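Local coordinates for ftsY (Mycoplasma mycoides, PDB 1ZU4), which is an SRP receptor of the SRP54 type, modelled as its NG domain, in which a helical bundle is joined to a GTPase domain of the P-loop class, at residues A[16-21]-A[307-312]; A[27-32]-A[69-74]; A[55-60]-A[80-85]; A[107-112]-A[215-220]; A[207-212]-A[248-253]. All coordinates share one frame; numbering follows the deposited sequence.

Interaction 1 of 5, residues A[16-21]-A[307-312]; sequences FNFSKD and HLSSGF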
# COMPACT_ATOMS: atom_id res chain seq x y z
N PHE A 16 -1.51 1.44 -20.07
CA PHE A 16 -2.23 1.42 -21.33
C PHE A 16 -3.26 2.56 -21.43
O PHE A 16 -3.34 3.23 -22.46
CB PHE A 16 -2.97 0.10 -21.54
CG PHE A 16 -3.77 0.11 -22.83
CD1 PHE A 16 -3.12 -0.10 -24.05
CD2 PHE A 16 -5.13 0.41 -22.82
CE1 PHE A 16 -3.85 -0.03 -25.26
CE2 PHE A 16 -5.87 0.47 -24.03
CZ PHE A 16 -5.22 0.25 -25.23
N ASN A 17 -4.08 2.70 -20.40
CA ASN A 17 -5.07 3.76 -20.31
C ASN A 17 -4.48 5.21 -20.37
O ASN A 17 -4.99 6.09 -21.09
CB ASN A 17 -5.78 3.56 -18.99
CG ASN A 17 -7.14 4.20 -18.93
OD1 ASN A 17 -8.17 3.57 -19.26
ND2 ASN A 17 -7.18 5.43 -18.43
N PHE A 18 -3.44 5.45 -19.57
CA PHE A 18 -2.75 6.73 -19.53
C PHE A 18 -2.09 7.00 -20.90
O PHE A 18 -2.27 8.07 -21.46
CB PHE A 18 -1.72 6.70 -18.37
CG PHE A 18 -1.15 8.04 -18.01
CD1 PHE A 18 0.11 8.12 -17.44
CD2 PHE A 18 -1.84 9.23 -18.27
CE1 PHE A 18 0.67 9.35 -17.06
CE2 PHE A 18 -1.28 10.48 -17.88
CZ PHE A 18 -0.04 10.53 -17.28
N SER A 19 -1.34 6.04 -21.46
CA SER A 19 -0.74 6.27 -22.79
C SER A 19 -1.77 6.42 -23.92
O SER A 19 -1.49 7.11 -24.92
CB SER A 19 0.24 5.18 -23.16
OG SER A 19 -0.45 3.98 -23.44
N LYS A 20 -2.92 5.76 -23.79
CA LYS A 20 -3.96 5.89 -24.80
C LYS A 20 -4.42 7.34 -24.85
O LYS A 20 -4.54 7.91 -25.93
CB LYS A 20 -5.15 4.97 -24.52
CG LYS A 20 -6.16 4.86 -25.66
CD LYS A 20 -7.52 4.43 -25.09
CE LYS A 20 -8.45 3.97 -26.24
NZ LYS A 20 -9.18 5.14 -26.84
N ASP A 21 -4.64 7.93 -23.68
CA ASP A 21 -4.98 9.35 -23.59
C ASP A 21 -3.85 10.28 -24.02
O ASP A 21 -4.09 11.30 -24.68
CB ASP A 21 -5.45 9.71 -22.17
CG ASP A 21 -6.80 9.12 -21.84
OD1 ASP A 21 -7.44 8.56 -22.78
OD2 ASP A 21 -7.22 9.21 -20.66
N HIS A 307 6.86 3.05 -14.84
CA HIS A 307 6.06 1.97 -15.44
C HIS A 307 4.63 2.43 -15.83
O HIS A 307 4.05 1.97 -16.84
CB HIS A 307 6.09 0.73 -14.52
CG HIS A 307 7.45 0.10 -14.45
ND1 HIS A 307 7.95 -0.68 -15.47
CD2 HIS A 307 8.42 0.17 -13.52
CE1 HIS A 307 9.17 -1.08 -15.15
NE2 HIS A 307 9.48 -0.59 -13.97
N LEU A 308 4.08 3.37 -15.07
CA LEU A 308 2.78 4.01 -15.44
C LEU A 308 2.94 4.73 -16.76
O LEU A 308 2.01 4.75 -17.58
CB LEU A 308 2.35 5.07 -14.41
CG LEU A 308 1.08 5.89 -14.70
CD1 LEU A 308 -0.14 4.97 -15.05
CD2 LEU A 308 0.78 6.76 -13.49
N SER A 309 4.13 5.29 -16.96
CA SER A 309 4.45 6.11 -18.12
C SER A 309 5.01 5.35 -19.32
O SER A 309 5.25 5.96 -20.35
CB SER A 309 5.47 7.17 -17.69
OG SER A 309 4.85 8.01 -16.72
N SER A 310 5.16 4.02 -19.18
CA SER A 310 5.93 3.21 -20.12
C SER A 310 5.36 3.22 -21.52
O SER A 310 6.13 3.17 -22.50
CB SER A 310 6.09 1.77 -19.63
OG SER A 310 4.83 1.17 -19.41
N GLY A 311 4.04 3.33 -21.60
CA GLY A 311 3.33 3.31 -22.87
C GLY A 311 3.58 4.54 -23.74
O GLY A 311 3.38 4.48 -24.96
N PHE A 312 3.99 5.65 -23.16
CA PHE A 312 4.24 6.84 -23.99
C PHE A 312 5.69 7.31 -24.01
O PHE A 312 6.02 8.33 -24.64
CB PHE A 312 3.27 7.98 -23.63
CG PHE A 312 3.40 8.51 -22.21
CD1 PHE A 312 4.38 9.40 -21.87
CD2 PHE A 312 2.46 8.15 -21.25
CE1 PHE A 312 4.45 9.93 -20.58
CE2 PHE A 312 2.54 8.66 -19.96
CZ PHE A 312 3.53 9.55 -19.63
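Ser19 and Gly311 mark the closest approach of the two backbones, with the CA of Ser19 5.0 Å from the CA of Gly311. Segment 16-21 is a piece of helix 12-27. Segment 307-312 leaves helix 301-308 and turns along the side of helix 12-27. Its turn is tied by a bond from the N of Phe312 to the O of Ser309, 3.1 Å long. Gly311 has no side chain, and the CB of Ser19 packs directly on its main chain, 3.4 Å from the C of Gly311. The OG of Ser19 is bonded within its own helix, to the O of Ala15.

Phe18 and Phe312 form a T-shaped pair. The edge of Phe312 points at the face of Phe18, with the planes at 87°. The CE2 of Phe312 comes within 3.5 Å of the CE1 of Phe18. The first torsion of Phe312 (62°) sets its CG between N and carbonyl carbon, and its ring then lies with one face over the O of Ser309. Leu308 meets Phe18 at about a right angle, with its CG 3.7 Å from the CD1 of Phe18. Leu78 and Leu82 of helix 71-87 and Val43 also touch Phe18.

No hydrogen bond links the two segments, so apolar and aromatic packing joins them. A polar hold on the bundle comes from Lys75 of helix 71-87, whose NZ bonds to the O of Phe312.

Interaction 2 of 5, residues A[27-32]-A[69-74]; sequences KKYKQA and TSFENI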
# COMPACT_ATOMS: atom_id res chain seq x y z
N LYS A 27 -1.54 14.04 -31.08
CA LYS A 27 -1.92 14.13 -32.50
C LYS A 27 -2.38 15.53 -32.90
O LYS A 27 -2.07 15.99 -34.00
CB LYS A 27 -2.97 13.06 -32.86
CG LYS A 27 -2.43 11.62 -32.78
CD LYS A 27 -3.47 10.59 -33.28
CE LYS A 27 -2.85 9.18 -33.30
NZ LYS A 27 -3.44 8.31 -34.42
N LYS A 28 -3.09 16.20 -32.00
CA LYS A 28 -3.43 17.61 -32.23
C LYS A 28 -2.45 18.57 -31.50
O LYS A 28 -2.75 19.77 -31.32
CB LYS A 28 -4.90 17.88 -31.87
CG LYS A 28 -5.90 17.41 -32.97
CD LYS A 28 -7.20 16.79 -32.38
CE LYS A 28 -8.24 17.84 -31.91
NZ LYS A 28 -8.89 18.60 -33.04
N TYR A 29 -1.28 18.06 -31.10
CA TYR A 29 -0.30 18.90 -30.40
C TYR A 29 0.47 19.80 -31.36
O TYR A 29 1.12 19.33 -32.32
CB TYR A 29 0.67 18.10 -29.53
CG TYR A 29 1.72 18.97 -28.80
CD1 TYR A 29 1.41 19.65 -27.63
CD2 TYR A 29 3.02 19.11 -29.32
CE1 TYR A 29 2.37 20.44 -26.98
CE2 TYR A 29 3.98 19.88 -28.68
CZ TYR A 29 3.65 20.55 -27.51
OH TYR A 29 4.61 21.31 -26.87
N LYS A 30 0.42 21.09 -31.06
CA LYS A 30 1.07 22.14 -31.82
C LYS A 30 2.06 22.84 -30.89
O LYS A 30 3.26 22.59 -31.00
CB LYS A 30 0.03 23.11 -32.37
CG LYS A 30 -0.83 22.46 -33.45
CD LYS A 30 -2.04 23.29 -33.80
CE LYS A 30 -3.05 22.45 -34.55
NZ LYS A 30 -3.99 21.76 -33.60
N GLN A 31 1.56 23.63 -29.94
CA GLN A 31 2.40 24.34 -28.93
C GLN A 31 1.93 24.08 -27.49
O GLN A 31 0.77 23.81 -27.29
CB GLN A 31 2.40 25.85 -29.21
CG GLN A 31 3.35 26.21 -30.33
CD GLN A 31 3.65 27.69 -30.47
OE1 GLN A 31 2.85 28.55 -30.09
NE2 GLN A 31 4.81 27.99 -31.05
N ALA A 32 2.85 24.16 -26.51
CA ALA A 32 2.54 24.03 -25.08
C ALA A 32 1.94 25.33 -24.55
O ALA A 32 2.54 26.02 -23.74
CB ALA A 32 3.82 23.68 -24.28
N THR A 69 8.43 23.73 -26.66
CA THR A 69 8.92 22.41 -26.26
C THR A 69 8.34 21.34 -27.25
O THR A 69 7.17 21.40 -27.66
CB THR A 69 8.66 22.16 -24.72
OG1 THR A 69 9.42 23.11 -23.94
CG2 THR A 69 9.08 20.78 -24.28
N SER A 70 9.20 20.41 -27.67
CA SER A 70 8.78 19.29 -28.51
C SER A 70 7.87 18.44 -27.66
O SER A 70 8.03 18.43 -26.45
CB SER A 70 9.99 18.44 -28.87
OG SER A 70 10.65 18.00 -27.69
N PHE A 71 6.94 17.70 -28.27
CA PHE A 71 6.08 16.82 -27.48
C PHE A 71 6.82 15.75 -26.68
O PHE A 71 6.34 15.28 -25.66
CB PHE A 71 4.95 16.21 -28.31
CG PHE A 71 3.85 15.62 -27.48
CD1 PHE A 71 2.99 16.44 -26.73
CD2 PHE A 71 3.69 14.25 -27.40
CE1 PHE A 71 1.99 15.91 -25.96
CE2 PHE A 71 2.69 13.73 -26.60
CZ PHE A 71 1.84 14.56 -25.91
N GLU A 72 8.00 15.39 -27.14
CA GLU A 72 8.86 14.45 -26.41
C GLU A 72 9.35 15.03 -25.08
O GLU A 72 9.44 14.34 -24.06
CB GLU A 72 10.08 14.06 -27.27
CG GLU A 72 9.82 12.97 -28.30
CD GLU A 72 9.56 11.62 -27.66
OE1 GLU A 72 10.54 10.99 -27.16
OE2 GLU A 72 8.37 11.18 -27.66
N ASN A 73 9.69 16.30 -25.11
CA ASN A 73 10.14 16.97 -23.91
C ASN A 73 9.00 17.28 -22.95
O ASN A 73 9.24 17.39 -21.75
CB ASN A 73 11.00 18.20 -24.26
CG ASN A 73 12.46 17.82 -24.62
OD1 ASN A 73 13.01 16.83 -24.13
ND2 ASN A 73 13.08 18.62 -25.48
N ILE A 74 7.76 17.38 -23.45
CA ILE A 74 6.60 17.57 -22.55
C ILE A 74 6.39 16.29 -21.72
O ILE A 74 6.15 16.34 -20.50
CB ILE A 74 5.32 17.91 -23.29
CG1 ILE A 74 5.24 19.41 -23.58
CG2 ILE A 74 4.08 17.60 -22.42
CD1 ILE A 74 5.53 19.72 -24.94
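Tyr29 meets Phe71 with one face of its ring and Thr69 with its edge, and Phe71 is its main partner. The CD1 of Phe71 sits over that face of the tyrosine ring, offset toward the rim and 3.5 Å from the CG of Tyr29. The two rings are tilted at 51° to each other, with centroids 4.9 Å apart, so they are not stacked flat. The CB of Phe71 adds to the contact, 3.6 Å from the CD2 of Tyr29. Both side chains have CG opposite the backbone N (chi1 179° in Tyr29), which carries the tyrosine ring out from the loop to the helix.

The contact lies within the helical bundle. It joins the loop between helices 12-27 and 34-46 to the start of helix 71-87. Ser70 is the N-cap of that helix, and its OG accepts from the N of Asn73 at 3.2 Å.

The OH of Tyr29 points at the O of Thr69, near the plane of the ring. The model places it in a 2.7 Å hydrogen bond from Tyr29 OH to Thr69 O, but the hydroxyl is crowded by Ile74 and its position is doubtful. Phe36 of helix 34-46 packs edge-to-face with Tyr29 and also touches Phe71 and Ile74.

Interaction 3 of 5, residues A[55-60]-A[80-85]; sequences LKVSNL and ESLYQA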
# COMPACT_ATOMS: atom_id res chain seq x y z
N LEU A 55 -3.92 19.80 -10.52
CA LEU A 55 -3.42 21.16 -10.45
C LEU A 55 -1.91 21.23 -10.17
O LEU A 55 -1.18 21.97 -10.83
CB LEU A 55 -4.20 21.93 -9.38
CG LEU A 55 -3.73 23.34 -9.08
CD1 LEU A 55 -4.29 24.25 -10.14
CD2 LEU A 55 -4.17 23.76 -7.69
N LYS A 56 -1.44 20.49 -9.19
CA LYS A 56 -0.00 20.46 -8.86
C LYS A 56 0.85 19.91 -10.02
O LYS A 56 1.89 20.47 -10.35
CB LYS A 56 0.23 19.66 -7.57
CG LYS A 56 1.66 19.81 -7.02
CD LYS A 56 1.94 18.95 -5.77
CE LYS A 56 1.49 19.65 -4.49
NZ LYS A 56 0.01 19.58 -4.37
N VAL A 57 0.40 18.84 -10.68
CA VAL A 57 1.17 18.24 -11.80
C VAL A 57 1.19 19.17 -13.02
O VAL A 57 2.24 19.40 -13.62
CB VAL A 57 0.66 16.82 -12.13
CG1 VAL A 57 1.28 16.29 -13.44
CG2 VAL A 57 1.04 15.86 -11.00
N SER A 58 0.03 19.69 -13.40
CA SER A 58 -0.06 20.66 -14.50
C SER A 58 0.86 21.86 -14.27
O SER A 58 1.57 22.28 -15.19
CB SER A 58 -1.49 21.15 -14.68
OG SER A 58 -1.61 21.90 -15.89
N ASN A 59 0.86 22.40 -13.05
CA ASN A 59 1.72 23.58 -12.75
C ASN A 59 3.19 23.29 -12.87
O ASN A 59 3.94 24.08 -13.44
CB ASN A 59 1.42 24.18 -11.38
CG ASN A 59 0.13 24.96 -11.37
OD1 ASN A 59 -0.46 25.19 -10.30
ND2 ASN A 59 -0.34 25.36 -12.54
N LEU A 60 3.61 22.13 -12.35
CA LEU A 60 4.96 21.62 -12.56
C LEU A 60 5.38 21.44 -14.03
O LEU A 60 6.46 21.86 -14.42
CB LEU A 60 5.14 20.32 -11.80
CG LEU A 60 5.41 20.52 -10.30
CD1 LEU A 60 5.25 19.19 -9.58
CD2 LEU A 60 6.80 21.18 -10.05
N GLU A 80 8.54 13.59 -14.72
CA GLU A 80 9.20 14.26 -13.62
C GLU A 80 8.22 14.94 -12.69
O GLU A 80 8.39 14.88 -11.48
CB GLU A 80 10.24 15.26 -14.16
CG GLU A 80 10.96 16.07 -13.10
CD GLU A 80 12.10 16.89 -13.72
OE1 GLU A 80 13.01 16.28 -14.33
OE2 GLU A 80 12.09 18.13 -13.60
N SER A 81 7.19 15.57 -13.25
CA SER A 81 6.17 16.28 -12.44
C SER A 81 5.28 15.34 -11.64
O SER A 81 4.78 15.73 -10.58
CB SER A 81 5.30 17.21 -13.31
OG SER A 81 6.11 18.16 -14.06
N LEU A 82 5.07 14.12 -12.15
CA LEU A 82 4.26 13.11 -11.45
C LEU A 82 5.01 12.65 -10.21
O LEU A 82 4.46 12.65 -9.11
CB LEU A 82 3.96 11.92 -12.37
CG LEU A 82 2.93 12.17 -13.48
CD1 LEU A 82 3.04 11.08 -14.53
CD2 LEU A 82 1.44 12.32 -13.01
N TYR A 83 6.28 12.29 -10.41
CA TYR A 83 7.16 11.93 -9.33
C TYR A 83 7.27 13.05 -8.30
O TYR A 83 7.20 12.79 -7.07
CB TYR A 83 8.54 11.58 -9.91
CG TYR A 83 9.61 11.46 -8.90
CD1 TYR A 83 9.86 10.23 -8.26
CD2 TYR A 83 10.36 12.57 -8.54
CE1 TYR A 83 10.83 10.12 -7.34
CE2 TYR A 83 11.31 12.48 -7.57
CZ TYR A 83 11.56 11.24 -7.00
OH TYR A 83 12.50 11.13 -6.06
N GLN A 84 7.52 14.28 -8.76
CA GLN A 84 7.63 15.45 -7.82
C GLN A 84 6.35 15.76 -7.01
O GLN A 84 6.41 16.18 -5.83
CB GLN A 84 8.17 16.69 -8.54
CG GLN A 84 9.60 16.44 -9.02
CD GLN A 84 10.27 17.68 -9.58
OE1 GLN A 84 9.63 18.64 -10.00
NE2 GLN A 84 11.59 17.64 -9.60
N ALA A 85 5.20 15.52 -7.64
CA ALA A 85 3.91 15.78 -7.00
C ALA A 85 3.76 14.88 -5.77
O ALA A 85 3.28 15.31 -4.71
CB ALA A 85 2.79 15.53 -7.97
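Val57 and Leu60 pack onto Ser81, Leu82 and Ala85 across two helices. The two methyls of Val57 divide the work. Its CG2 lies 3.5 Å from the CB of Ala85, and its CG1 lies 4.0 Å from the CD2 of Leu82. Leu60 packs on Ser81 and on Gln84. The CB of Leu60 is 3.5 Å from the CB of Ser81, tighter than usual for two carbons. Further along the side chain, the CD1 of Leu60 rests 3.6 Å from the O of Ser81. Its CD2 lies 3.8 Å from the OE1 of Gln84. At the edge of the contact, the CD of Lys56 lies alongside Ala85, 3.9 Å from its CA.

Both segments belong to the helical bundle of the SRP54-type fold. The axes of segments 55-60 and 80-85 cross at 134°, obliquely antiparallel, 8.7 Å apart at closest approach. The small residues Ser81 and Ala85, one turn apart, face the neighbouring helix at this close crossing.

Second-shell partners position these residues. The O of Ala77 holds the OG of Ser81, which sits beside its own backbone N (chi1 -56°). Lys64 holds the OE1 of Gln84 and forms a salt bridge with Glu80. Leu44 of helix 34-46 touches Val57, and Ile305 of helix 301-308 touches Leu82.

Interaction 4 of 5, residues A[107-112]-A[215-220]; sequences IFMLVG and KMNKII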
# COMPACT_ATOMS: atom_id res chain seq x y z
N ILE A 107 7.79 -5.70 14.93
CA ILE A 107 6.39 -6.03 15.08
C ILE A 107 5.54 -5.13 14.18
O ILE A 107 5.53 -3.92 14.38
CB ILE A 107 5.93 -5.94 16.56
CG1 ILE A 107 6.81 -6.80 17.48
CG2 ILE A 107 4.50 -6.38 16.65
CD1 ILE A 107 6.51 -6.69 19.03
N PHE A 108 4.81 -5.72 13.24
CA PHE A 108 3.98 -4.96 12.32
C PHE A 108 2.54 -5.39 12.48
O PHE A 108 2.25 -6.61 12.49
CB PHE A 108 4.33 -5.25 10.85
CG PHE A 108 5.71 -4.88 10.46
CD1 PHE A 108 6.20 -5.34 9.24
CD2 PHE A 108 6.53 -4.09 11.29
CE1 PHE A 108 7.50 -5.01 8.85
CE2 PHE A 108 7.82 -3.75 10.91
CZ PHE A 108 8.30 -4.16 9.70
N MET A 109 1.63 -4.43 12.58
CA MET A 109 0.20 -4.79 12.49
C MET A 109 -0.40 -4.52 11.13
O MET A 109 -0.07 -3.56 10.50
CB MET A 109 -0.60 -3.99 13.50
CG MET A 109 -0.08 -4.06 14.89
SD MET A 109 -1.20 -3.15 15.92
CE MET A 109 -0.88 -4.00 17.49
N LEU A 110 -1.31 -5.35 10.67
CA LEU A 110 -2.02 -5.04 9.46
C LEU A 110 -3.44 -4.66 9.86
O LEU A 110 -4.03 -5.30 10.74
CB LEU A 110 -2.02 -6.20 8.50
CG LEU A 110 -0.77 -6.57 7.67
CD1 LEU A 110 -0.87 -5.95 6.36
CD2 LEU A 110 0.58 -6.28 8.31
N VAL A 111 -3.93 -3.56 9.30
CA VAL A 111 -5.26 -3.03 9.68
C VAL A 111 -6.04 -2.65 8.43
O VAL A 111 -5.50 -2.62 7.34
CB VAL A 111 -5.17 -1.78 10.60
CG1 VAL A 111 -4.47 -2.11 11.91
CG2 VAL A 111 -4.53 -0.56 9.87
N GLY A 112 -7.32 -2.33 8.63
CA GLY A 112 -8.22 -1.94 7.57
C GLY A 112 -9.58 -2.59 7.76
O GLY A 112 -9.75 -3.48 8.62
N LYS A 215 -5.09 -2.75 23.96
CA LYS A 215 -4.65 -3.98 24.66
C LYS A 215 -3.44 -4.60 24.00
O LYS A 215 -2.46 -4.97 24.67
CB LYS A 215 -5.76 -5.03 24.73
CG LYS A 215 -6.72 -4.82 25.80
CD LYS A 215 -7.58 -6.05 26.01
CE LYS A 215 -8.94 -5.90 25.36
NZ LYS A 215 -9.97 -6.72 26.10
N MET A 216 -3.47 -4.70 22.68
CA MET A 216 -2.34 -5.32 21.94
C MET A 216 -1.05 -4.53 22.14
O MET A 216 0.01 -5.10 22.42
CB MET A 216 -2.70 -5.42 20.46
CG MET A 216 -3.67 -6.55 20.19
SD MET A 216 -4.16 -6.54 18.48
CE MET A 216 -5.42 -7.73 18.46
N ASN A 217 -1.13 -3.23 21.92
CA ASN A 217 -0.07 -2.30 22.15
C ASN A 217 0.56 -2.46 23.53
O ASN A 217 1.79 -2.52 23.67
CB ASN A 217 -0.65 -0.90 22.04
CG ASN A 217 -0.82 -0.45 20.61
OD1 ASN A 217 -0.28 -1.05 19.66
ND2 ASN A 217 -1.57 0.66 20.44
N LYS A 218 -0.28 -2.54 24.55
CA LYS A 218 0.18 -2.71 25.92
C LYS A 218 0.93 -4.03 26.10
O LYS A 218 1.97 -4.08 26.74
CB LYS A 218 -1.01 -2.58 26.89
CG LYS A 218 -1.53 -1.09 27.09
CD LYS A 218 -0.30 -0.16 27.38
CE LYS A 218 -0.58 0.93 28.41
NZ LYS A 218 0.70 1.47 29.01
N ILE A 219 0.44 -5.09 25.48
CA ILE A 219 1.13 -6.37 25.56
C ILE A 219 2.52 -6.31 24.90
O ILE A 219 3.52 -6.84 25.45
CB ILE A 219 0.30 -7.52 24.88
CG1 ILE A 219 -0.79 -7.97 25.85
CG2 ILE A 219 1.20 -8.75 24.64
CD1 ILE A 219 -1.93 -8.65 25.23
N ILE A 220 2.57 -5.70 23.71
CA ILE A 220 3.80 -5.75 22.90
C ILE A 220 4.87 -4.76 23.39
O ILE A 220 6.06 -5.08 23.40
CB ILE A 220 3.55 -5.70 21.35
CG1 ILE A 220 3.14 -4.29 20.89
CG2 ILE A 220 2.52 -6.76 20.91
CD1 ILE A 220 2.55 -4.25 19.49
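Met109 pushes its methyl end from the strand into a hollow on helix 206-221. The walls of the hollow are Met216, Asn217 and Ile220. The CE of Met109 lies 3.8 Å from the CB of Met216. On another wall the CE of Met109 is 3.7 Å from the OD1 of Asn217. The CD1 of Ile220 lies 4.0 Å from the same CE of Met109. The methionine chain is extended beyond CG (chi2 -177°), which gives it the reach to cross the gap between strand and helix.

A second fit lies next to it. Ile107 and Ile220 lie alongside one another, pointing opposite ways. The CD1 of Ile107 meets the branch point of Ile220, 3.9 Å from its CB. In return the CD1 of Ile220 lies 4.1 Å from the CG2 of Ile107, beside the methionine tip.

Strand 106-111 is an inner strand of the sheet of the P-loop fold, between strands 194-198 and 230-236. Helix 206-221 joins those two neighbours in a beta-alpha-beta crossover and so passes over the strand. The segments are nearly antiparallel, with axes 11.5 Å apart, a spacing bridged by long side chains. Ile184 of helix 176-189 touches both Ile107 and Ile220. Met216 also packs on Pro176 and Val180.

Interaction 5 of 5, residues A[207-212]-A[248-253]; sequences TNLMAE and EEFSKV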
# COMPACT_ATOMS: atom_id res chain seq x y z
N THR A 207 -15.12 1.46 19.01
CA THR A 207 -14.65 1.57 20.39
C THR A 207 -13.96 0.29 20.75
O THR A 207 -12.90 0.33 21.38
CB THR A 207 -15.83 1.86 21.42
OG1 THR A 207 -16.86 0.86 21.28
CG2 THR A 207 -16.45 3.24 21.18
N ASN A 208 -14.53 -0.86 20.37
CA ASN A 208 -13.87 -2.11 20.71
C ASN A 208 -12.62 -2.32 19.90
O ASN A 208 -11.67 -2.96 20.37
CB ASN A 208 -14.76 -3.33 20.51
CG ASN A 208 -14.06 -4.61 20.96
OD1 ASN A 208 -13.85 -5.55 20.17
ND2 ASN A 208 -13.66 -4.63 22.23
N LEU A 209 -12.65 -1.85 18.66
CA LEU A 209 -11.51 -2.01 17.78
C LEU A 209 -10.37 -1.21 18.38
O LEU A 209 -9.30 -1.74 18.59
CB LEU A 209 -11.84 -1.53 16.38
CG LEU A 209 -10.72 -1.68 15.36
CD1 LEU A 209 -10.36 -3.16 15.28
CD2 LEU A 209 -11.12 -1.14 13.99
N MET A 210 -10.59 0.06 18.68
CA MET A 210 -9.56 0.85 19.40
C MET A 210 -9.07 0.23 20.72
O MET A 210 -7.84 0.21 20.98
CB MET A 210 -10.02 2.26 19.61
CG MET A 210 -10.22 2.91 18.29
SD MET A 210 -10.80 4.61 18.36
CE MET A 210 -9.30 5.52 18.68
N ALA A 211 -10.01 -0.26 21.54
CA ALA A 211 -9.68 -0.91 22.82
C ALA A 211 -8.78 -2.11 22.63
O ALA A 211 -7.85 -2.32 23.40
CB ALA A 211 -10.96 -1.31 23.64
N GLU A 212 -9.11 -2.93 21.63
CA GLU A 212 -8.36 -4.13 21.34
C GLU A 212 -6.96 -3.73 20.88
O GLU A 212 -5.96 -4.34 21.32
CB GLU A 212 -9.09 -4.98 20.27
CG GLU A 212 -10.27 -5.83 20.82
CD GLU A 212 -9.84 -6.80 21.95
OE1 GLU A 212 -8.71 -7.31 21.93
OE2 GLU A 212 -10.63 -7.06 22.87
N GLU A 248 -9.02 6.79 4.27
CA GLU A 248 -8.96 7.97 5.15
C GLU A 248 -9.85 7.83 6.41
O GLU A 248 -9.47 8.24 7.51
CB GLU A 248 -9.29 9.27 4.39
CG GLU A 248 -9.24 10.56 5.30
CD GLU A 248 -7.83 10.93 5.83
OE1 GLU A 248 -6.87 10.15 5.70
OE2 GLU A 248 -7.70 12.03 6.45
N GLU A 249 -11.04 7.27 6.26
CA GLU A 249 -11.93 7.18 7.41
C GLU A 249 -11.32 6.22 8.41
O GLU A 249 -11.43 6.40 9.61
CB GLU A 249 -13.35 6.75 7.00
CG GLU A 249 -14.04 7.72 5.96
CD GLU A 249 -15.42 7.22 5.52
OE1 GLU A 249 -16.18 6.66 6.36
OE2 GLU A 249 -15.77 7.42 4.34
N PHE A 250 -10.65 5.18 7.92
CA PHE A 250 -10.08 4.19 8.82
C PHE A 250 -8.88 4.78 9.56
O PHE A 250 -8.60 4.41 10.67
CB PHE A 250 -9.65 2.92 8.08
CG PHE A 250 -9.52 1.73 8.99
CD1 PHE A 250 -10.60 0.88 9.20
CD2 PHE A 250 -8.34 1.51 9.68
CE1 PHE A 250 -10.51 -0.19 10.08
CE2 PHE A 250 -8.24 0.45 10.57
CZ PHE A 250 -9.31 -0.41 10.76
N SER A 251 -8.15 5.68 8.90
CA SER A 251 -7.01 6.32 9.53
C SER A 251 -7.34 7.04 10.85
O SER A 251 -6.42 7.49 11.51
CB SER A 251 -6.26 7.25 8.55
OG SER A 251 -6.88 8.50 8.40
N LYS A 252 -8.62 7.14 11.24
CA LYS A 252 -9.00 7.80 12.53
C LYS A 252 -9.13 6.80 13.69
O LYS A 252 -9.27 7.16 14.87
CB LYS A 252 -10.33 8.57 12.41
CG LYS A 252 -10.49 9.49 11.20
CD LYS A 252 -9.29 10.39 11.01
CE LYS A 252 -9.51 11.39 9.89
NZ LYS A 252 -9.26 12.80 10.33
N VAL A 253 -9.09 5.53 13.34
CA VAL A 253 -9.36 4.45 14.26
C VAL A 253 -8.01 3.89 14.72
O VAL A 253 -7.88 3.33 15.80
CB VAL A 253 -10.22 3.35 13.53
CG1 VAL A 253 -10.28 2.09 14.30
CG2 VAL A 253 -11.63 3.87 13.21
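Leu209 and Val253 are brought together by their first torsions. In Leu209 the CG lies opposite the backbone N (chi1 -179°), and the second torsion turns CD2 outward to segment 248-253. In Val253 the CG1 takes the matching place opposite its N (chi1 167°). These two methyls meet, with the CD2 of Leu209 3.4 Å from the CG1 of Val253. That is tighter than usual van der Waals contact.

The same CD2 of Leu209 also reaches the end of the Phe250 ring, 3.8 Å from its CZ. The side chains of Leu209 and Phe250 cross at about a right angle. Met210 lies on the solvent side, against the main chain of Lys252 and Val253. Its CG is 3.4 Å from the O of Val253, and its CE is 4.1 Å from the O of Lys252.

Segment 207-212 is part of helix 206-221. Segment 248-253 comes from helix 241-250 and the residues after it. The N of Val253 is bonded to the O of Phe250 at 2.9 Å. This closes the turn that brings these two residues to the same side chain, Leu209. The OG of Ser251 is bonded to the O of Glu248 at 2.8 Å.

Within the GTPase domain, the contact joins helix 206-221 to the end of helix 241-250. Phe250 also touches the probable P-loop. No hydrogen bond or salt bridge crosses between the segments. Most of the contact is Leu209 on Val253 and Met210 against the main-chain carbonyls, with Phe250 a lesser partner. It is dispersion packing without polar bonds.

In the fold
The five contacts fall into two groups. Interactions 2 and 3 lie within the helical bundle, and interaction 1 joins the bundle's helix 12-27 to the C-terminal end of the model. Interactions 4 and 5 belong to the GTPase domain. Interactions 1 and 4 have centres about 39 Å apart, on opposite sides of the chain's centre. Interactions 1 and 3 touch, with the CE1 of Phe18 3.9 Å from the CD1 of Leu82. Interactions 2 and 3 share helix 71-87 but do not touch; their centres are about 17 Å apart. Interactions 4 and 5 share helix 206-221 and touch, with the C of Gly112 3.5 Å from the CE1 of Phe250. Gly112 probably opens the P-loop (Walker A).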